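Local coordinates for cell wall surface anchor family protein (PDB 3PF2), which serves as the major (backbone) pilin of a group B streptococcal pilus, this piece being its calcium-binding C-terminal fragment of Ig-like domains, at residues E178-G183 with L253-D258. Sequence-based numbering, arbitrary orientation.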
loop_
_atom_site.group_PDB
_atom_site.type_symbol
_atom_site.label_atom_id
_atom_site.label_comp_id
_atom_site.label_asym_id
_atom_site.label_seq_id
_atom_site.Cartn_x
_atom_site.Cartn_y
_atom_site.Cartn_z
ATOM N N GLU A 178 2.024 -7.283 3.423
ATOM C CA GLU A 178 2.289 -5.922 3.905
ATOM C C GLU A 178 2.799 -5.021 2.798
ATOM O O GLU A 178 3.382 -5.500 1.807
ATOM C CB GLU A 178 3.302 -5.912 5.068
ATOM C CG GLU A 178 4.691 -6.483 4.731
ATOM C CD GLU A 178 5.617 -5.508 3.999
ATOM O OE1 GLU A 178 5.515 -4.279 4.214
ATOM O OE2 GLU A 178 6.475 -5.973 3.203
ATOM N N VAL A 179 2.572 -3.727 2.985
ATOM C CA VAL A 179 3.175 -2.713 2.122
ATOM C C VAL A 179 3.967 -1.705 2.932
ATOM O O VAL A 179 3.806 -1.578 4.158
ATOM C CB VAL A 179 2.127 -1.979 1.249
ATOM C CG1 VAL A 179 1.459 -2.943 0.291
ATOM C CG2 VAL A 179 1.081 -1.245 2.137
ATOM N N HIS A 180 4.807 -0.938 2.247
ATOM C CA HIS A 180 5.630 0.046 2.954
ATOM C C HIS A 180 5.962 1.183 2.016
ATOM O O HIS A 180 5.986 0.990 0.795
ATOM C CB HIS A 180 6.923 -0.609 3.442
ATOM C CG HIS A 180 7.483 -1.582 2.459
ATOM N ND1 HIS A 180 7.180 -2.929 2.497
ATOM C CD2 HIS A 180 8.266 -1.400 1.367
ATOM C CE1 HIS A 180 7.774 -3.537 1.490
ATOM N NE2 HIS A 180 8.425 -2.632 0.775
ATOM N N THR A 181 6.251 2.336 2.618
ATOM C CA THR A 181 6.671 3.547 1.912
ATOM C C THR A 181 7.757 4.194 2.763
ATOM O O THR A 181 7.832 3.919 3.947
ATOM C CB THR A 181 5.459 4.506 1.681
ATOM O OG1 THR A 181 5.810 5.514 0.726
ATOM C CG2 THR A 181 4.954 5.165 2.969
ATOM N N GLY A 182 8.590 5.050 2.157
ATOM C CA GLY A 182 9.746 5.624 2.844
ATOM C C GLY A 182 9.894 7.122 2.667
ATOM O O GLY A 182 9.057 7.771 2.047
ATOM N N GLY A 183 10.981 7.668 3.202
ATOM C CA GLY A 183 11.244 9.099 3.125
ATOM C C GLY A 183 12.723 9.400 3.212
ATOM O O GLY A 183 13.546 8.495 3.397
ATOM N N LEU A 253 7.901 8.131 -0.501
ATOM C CA LEU A 253 8.369 7.516 -1.737
ATOM C C LEU A 253 8.598 6.013 -1.612
ATOM O O LEU A 253 9.106 5.531 -0.596
ATOM C CB LEU A 253 9.671 8.165 -2.215
ATOM C CG LEU A 253 9.620 9.675 -2.423
ATOM C CD1 LEU A 253 11.051 10.158 -2.698
ATOM C CD2 LEU A 253 8.657 10.086 -3.556
ATOM N N ALA A 254 8.278 5.288 -2.683
ATOM C CA ALA A 254 8.461 3.835 -2.709
ATOM C C ALA A 254 9.910 3.429 -2.481
ATOM O O ALA A 254 10.822 4.091 -2.954
ATOM C CB ALA A 254 7.981 3.262 -4.046
ATOM N N TYR A 255 10.109 2.327 -1.770
ATOM C CA TYR A 255 11.406 1.639 -1.754
ATOM C C TYR A 255 11.039 0.167 -1.584
ATOM O O TYR A 255 9.875 -0.149 -1.278
ATOM C CB TYR A 255 12.314 2.149 -0.608
ATOM C CG TYR A 255 11.883 1.619 0.741
ATOM C CD1 TYR A 255 12.552 0.544 1.338
ATOM C CD2 TYR A 255 10.755 2.139 1.379
ATOM C CE1 TYR A 255 12.120 0.010 2.552
ATOM C CE2 TYR A 255 10.319 1.627 2.597
ATOM C CZ TYR A 255 11.008 0.557 3.173
ATOM O OH TYR A 255 10.558 0.060 4.368
ATOM N N ALA A 256 11.998 -0.734 -1.776
ATOM C CA ALA A 256 11.731 -2.174 -1.647
ATOM C C ALA A 256 10.443 -2.563 -2.394
ATOM O O ALA A 256 9.529 -3.185 -1.839
ATOM C CB ALA A 256 11.677 -2.581 -0.159
ATOM N N VAL A 257 10.389 -2.169 -3.667
ATOM C CA VAL A 257 9.209 -2.278 -4.503
ATOM C C VAL A 257 8.633 -3.706 -4.537
ATOM O O VAL A 257 7.408 -3.891 -4.403
ATOM C CB VAL A 257 9.527 -1.763 -5.940
ATOM C CG1 VAL A 257 8.400 -2.059 -6.916
ATOM C CG2 VAL A 257 9.814 -0.242 -5.886
ATOM N N ASP A 258 9.518 -4.695 -4.702
ATOM C CA ASP A 258 9.139 -6.110 -4.708
ATOM C C ASP A 258 9.883 -6.892 -3.619
ATOM O O ASP A 258 10.481 -7.949 -3.875
ATOM C CB ASP A 258 9.425 -6.707 -6.088
ATOM C CG ASP A 258 8.495 -6.179 -7.142
ATOM O OD1 ASP A 258 7.267 -6.266 -6.923
ATOM O OD2 ASP A 258 8.978 -5.670 -8.181
#
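Both ring nitrogens of buried H180 face acceptors, a loop carbonyl and a carboxylate, which a neutral imidazole with one N-H could not serve; the ring is probably the charged imidazolium, favoured by E178. NE2 reaches the backbone O of A256 at 2.9 Å, nearly straight, though from above the carbonyl's own plane. ND1 meets the syn lone pair of E178 OE1 at 2.7 Å. Both bonds lie close to the ring plane and together hold its rotation. CB already points at the loop, and chi1 of 39°, with CG between the backbone N and carbonyl carbon, sets the ring edge against it. A256, in a left-handed backbone conformation, lays its small CB 3.4 Å from NE2. Strand 178-190 pairs with strands 20-22 and 150-151 before it in sequence and 247-253 and 312-316 after it, tying two Ig-like parts together. Here G182 and L253 form an antiparallel hydrogen-bonded pair, each N bonded to the other's O at 2.8 Å. Where a CB of G182 would lie, the Y255 ring edge packs instead, CD2 3.7 Å from G182 N. One face of that ring receives H180 CD2 near its rim, the planes oblique at 49°. Its buried hydroxyl is satisfied by A261 O, while T181 OG1 ties the strand to Y23 O.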